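PDB 4M8K: hypothetical protein, GDSL-like Lipase/Acylhydrolase family protein from Bacteroides uniformis, which is probably a hydrolase of the GDSL-like lipase/acylhydrolase family, expected to cleave ester bonds, though its natural substrate is not established. Local coordinates for residues 104-109 and 151-156. Numbering follows the deposited sequence.
Sequences TRIHNL and CYLLAS
I106 of the loop 104-109 meets Y152, L153 and S156 on one side of helix 146-160; the closest CA pair is I106 and S156, 7.8 Å apart. A type I turn from R105 to N108, closed by N108 N to R105 O, carries I106 at its second position with its side chain directed at the helix. I106 CG2 lies against L153 CD1 at 3.5 Å, the two side chains running alongside one another, antiparallel. CG1 sits between the backbone N and the carbonyl carbon (chi1 56°), which sends CD1 to S156 CB, a tight 3.5 Å, while the Y152 ring is met obliquely. S156 OG turns back into its own helix: it bonds to Y152 O at 2.8 Å and sits over the centre of the Y152 ring. An alanine here removes OG, and would probably leave Y152 O with the helical N-H of S156 alone and a gap over the Y152 ring. L157 and L160 of the same helix also touch I106, whose carbonyl bonds to Y161 OH. Across these segments, apolar contact thus holds the loop before strand 114-118 to a helix flanking the parallel sheet, and none of the serine hydroxyl's bonds reaches the loop.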
ATOM      1  N   THR A 104       1.006   3.477  11.849  1.00 20.23           N
ATOM      2  CA  THR A 104       1.160   4.790  12.446  1.00 19.81           C
ATOM      3  C   THR A 104       0.709   5.911  11.525  1.00 20.54           C
ATOM      4  O   THR A 104       0.654   7.042  11.956  1.00 22.99           O
ATOM      5  CB  THR A 104       2.626   5.051  12.838  1.00 18.17           C
ATOM      6  OG1 THR A 104       3.418   5.222  11.652  1.00 21.89           O
ATOM      7  CG2 THR A 104       3.176   3.884  13.651  1.00 23.97           C
ATOM      8  N   ARG A 105       0.385   5.596  10.266  1.00 19.84           N
ATOM      9  CA  ARG A 105       0.042   6.618   9.271  1.00 18.04           C
ATOM     10  C   ARG A 105      -1.405   6.653   8.852  1.00 19.17           C
ATOM     11  O   ARG A 105      -1.792   7.419   8.000  1.00 19.24           O
ATOM     12  CB  ARG A 105       0.938   6.391   8.077  1.00 18.72           C
ATOM     13  CG  ARG A 105       2.365   6.874   8.374  1.00 18.72           C
ATOM     14  CD  ARG A 105       3.441   6.101   7.632  1.00 21.43           C
ATOM     15  NE  ARG A 105       3.134   6.016   6.220  1.00 26.64           N
ATOM     16  CZ  ARG A 105       3.456   5.023   5.416  1.00 22.87           C
ATOM     17  NH1 ARG A 105       4.159   3.986   5.829  1.00 21.66           N
ATOM     18  NH2 ARG A 105       3.057   5.081   4.179  1.00 26.91           N
ATOM     19  N   ILE A 106      -2.221   5.815   9.507  1.00 16.22           N
ATOM     20  CA  ILE A 106      -3.618   5.595   9.143  1.00 19.76           C
ATOM     21  C   ILE A 106      -4.567   6.787   9.341  1.00 20.35           C
ATOM     22  O   ILE A 106      -5.607   6.794   8.726  1.00 22.12           O
ATOM     23  CB  ILE A 106      -4.204   4.393   9.943  1.00 16.88           C
ATOM     24  CG1 ILE A 106      -4.049   4.583  11.441  1.00 22.89           C
ATOM     25  CG2 ILE A 106      -3.511   3.099   9.533  1.00 22.53           C
ATOM     26  CD1 ILE A 106      -4.823   3.528  12.249  1.00 24.19           C
ATOM     27  N   HIS A 107      -4.193   7.780  10.149  1.00 22.02           N
ATOM     28  CA  HIS A 107      -4.968   9.029  10.291  1.00 24.02           C
ATOM     29  C   HIS A 107      -4.685  10.088   9.240  1.00 26.37           C
ATOM     30  O   HIS A 107      -5.390  11.102   9.210  1.00 27.15           O
ATOM     31  CB  HIS A 107      -4.750   9.690  11.669  1.00 22.01           C
ATOM     32  CG  HIS A 107      -5.151   8.835  12.832  1.00 21.78           C
ATOM     33  ND1 HIS A 107      -6.363   8.963  13.469  1.00 22.17           N
ATOM     34  CD2 HIS A 107      -4.494   7.831  13.474  1.00 21.22           C
ATOM     35  CE1 HIS A 107      -6.436   8.093  14.455  1.00 21.32           C
ATOM     36  NE2 HIS A 107      -5.312   7.394  14.481  1.00 22.03           N
ATOM     37  N   ASN A 108      -3.673   9.915   8.410  1.00 18.91           N
ATOM     38  CA  ASN A 108      -3.303  10.974   7.492  1.00 22.79           C
ATOM     39  C   ASN A 108      -3.482  10.527   6.042  1.00 22.39           C
ATOM     40  O   ASN A 108      -2.506  10.313   5.318  1.00 22.48           O
ATOM     41  CB  ASN A 108      -1.869  11.418   7.806  1.00 17.76           C
ATOM     42  CG  ASN A 108      -1.477  12.691   7.137  1.00 20.32           C
ATOM     43  OD1 ASN A 108      -2.286  13.525   6.724  1.00 19.10           O
ATOM     44  ND2 ASN A 108      -0.166  12.859   7.015  1.00 19.99           N
ATOM     45  N   LEU A 109      -4.754  10.402   5.630  1.00 21.07           N
ATOM     46  CA  LEU A 109      -5.142   9.983   4.286  1.00 20.93           C
ATOM     47  C   LEU A 109      -6.189  10.888   3.634  1.00 20.27           C
ATOM     48  O   LEU A 109      -6.785  10.515   2.614  1.00 22.15           O
ATOM     49  CB  LEU A 109      -5.704   8.574   4.373  1.00 19.77           C
ATOM     50  CG  LEU A 109      -4.714   7.499   4.861  1.00 20.76           C
ATOM     51  CD1 LEU A 109      -5.421   6.159   4.951  1.00 17.83           C
ATOM     52  CD2 LEU A 109      -3.560   7.389   3.920  1.00 19.03           C
ATOM     53  N   CYS A 151      -3.693  -7.215  10.959  1.00 22.92           N
ATOM     54  CA  CYS A 151      -5.045  -7.207  11.525  1.00 21.16           C
ATOM     55  C   CYS A 151      -5.389  -5.807  12.067  1.00 21.59           C
ATOM     56  O   CYS A 151      -6.496  -5.297  11.870  1.00 21.58           O
ATOM     57  CB  CYS A 151      -5.155  -8.235  12.658  1.00 22.40           C
ATOM     58  SG  CYS A 151      -4.972 -10.002  12.221  1.00 27.29           S
ATOM     59  N   TYR A 152      -4.467  -5.205  12.836  1.00 25.87           N
ATOM     60  CA  TYR A 152      -4.773  -3.930  13.483  1.00 21.26           C
ATOM     61  C   TYR A 152      -5.021  -2.894  12.377  1.00 22.10           C
ATOM     62  O   TYR A 152      -5.889  -2.017  12.492  1.00 22.31           O
ATOM     63  CB  TYR A 152      -3.676  -3.547  14.489  1.00 25.75           C
ATOM     64  CG  TYR A 152      -3.696  -2.104  15.016  1.00 26.54           C
ATOM     65  CD1 TYR A 152      -3.107  -1.056  14.300  1.00 26.25           C
ATOM     66  CD2 TYR A 152      -4.268  -1.796  16.225  1.00 25.62           C
ATOM     67  CE1 TYR A 152      -3.101   0.260  14.785  1.00 23.50           C
ATOM     68  CE2 TYR A 152      -4.239  -0.498  16.728  1.00 24.42           C
ATOM     69  CZ  TYR A 152      -3.662   0.516  16.018  1.00 26.00           C
ATOM     70  OH  TYR A 152      -3.685   1.784  16.508  1.00 29.88           O
ATOM     71  N   LEU A 153      -4.284  -3.027  11.294  1.00 22.50           N
ATOM     72  CA  LEU A 153      -4.369  -2.094  10.163  1.00 23.76           C
ATOM     73  C   LEU A 153      -5.751  -2.099   9.573  1.00 20.99           C
ATOM     74  O   LEU A 153      -6.420  -1.050   9.488  1.00 19.13           O
ATOM     75  CB  LEU A 153      -3.317  -2.462   9.092  1.00 17.67           C
ATOM     76  CG  LEU A 153      -3.267  -1.539   7.859  1.00 20.13           C
ATOM     77  CD1 LEU A 153      -2.939  -0.106   8.244  1.00 20.18           C
ATOM     78  CD2 LEU A 153      -2.250  -2.037   6.848  1.00 20.69           C
ATOM     79  N   LEU A 154      -6.204  -3.262   9.135  1.00 20.12           N
ATOM     80  CA  LEU A 154      -7.536  -3.312   8.524  1.00 23.12           C
ATOM     81  C   LEU A 154      -8.622  -2.955   9.542  1.00 20.80           C
ATOM     82  O   LEU A 154      -9.582  -2.274   9.208  1.00 24.91           O
ATOM     83  CB  LEU A 154      -7.813  -4.654   7.887  1.00 20.66           C
ATOM     84  CG  LEU A 154      -6.787  -5.121   6.835  1.00 22.86           C
ATOM     85  CD1 LEU A 154      -7.319  -6.326   6.076  1.00 23.69           C
ATOM     86  CD2 LEU A 154      -6.469  -4.027   5.844  1.00 25.37           C
ATOM     87  N   ALA A 155      -8.460  -3.410  10.766  1.00 20.55           N
ATOM     88  CA  ALA A 155      -9.487  -3.182  11.797  1.00 20.16           C
ATOM     89  C   ALA A 155      -9.634  -1.709  12.010  1.00 20.02           C
ATOM     90  O   ALA A 155     -10.727  -1.196  12.030  1.00 20.81           O
ATOM     91  CB  ALA A 155      -9.110  -3.876  13.094  1.00 20.78           C
ATOM     92  N   SER A 156      -8.505  -1.023  12.136  1.00 21.23           N
ATOM     93  CA  SER A 156      -8.469   0.435  12.365  1.00 22.56           C
ATOM     94  C   SER A 156      -8.892   1.264  11.167  1.00 24.41           C
ATOM     95  O   SER A 156      -9.621   2.242  11.365  1.00 19.85           O
ATOM     96  CB  SER A 156      -7.068   0.910  12.789  1.00 23.68           C
ATOM     97  OG  SER A 156      -6.666   0.237  13.961  1.00 25.65           O
TER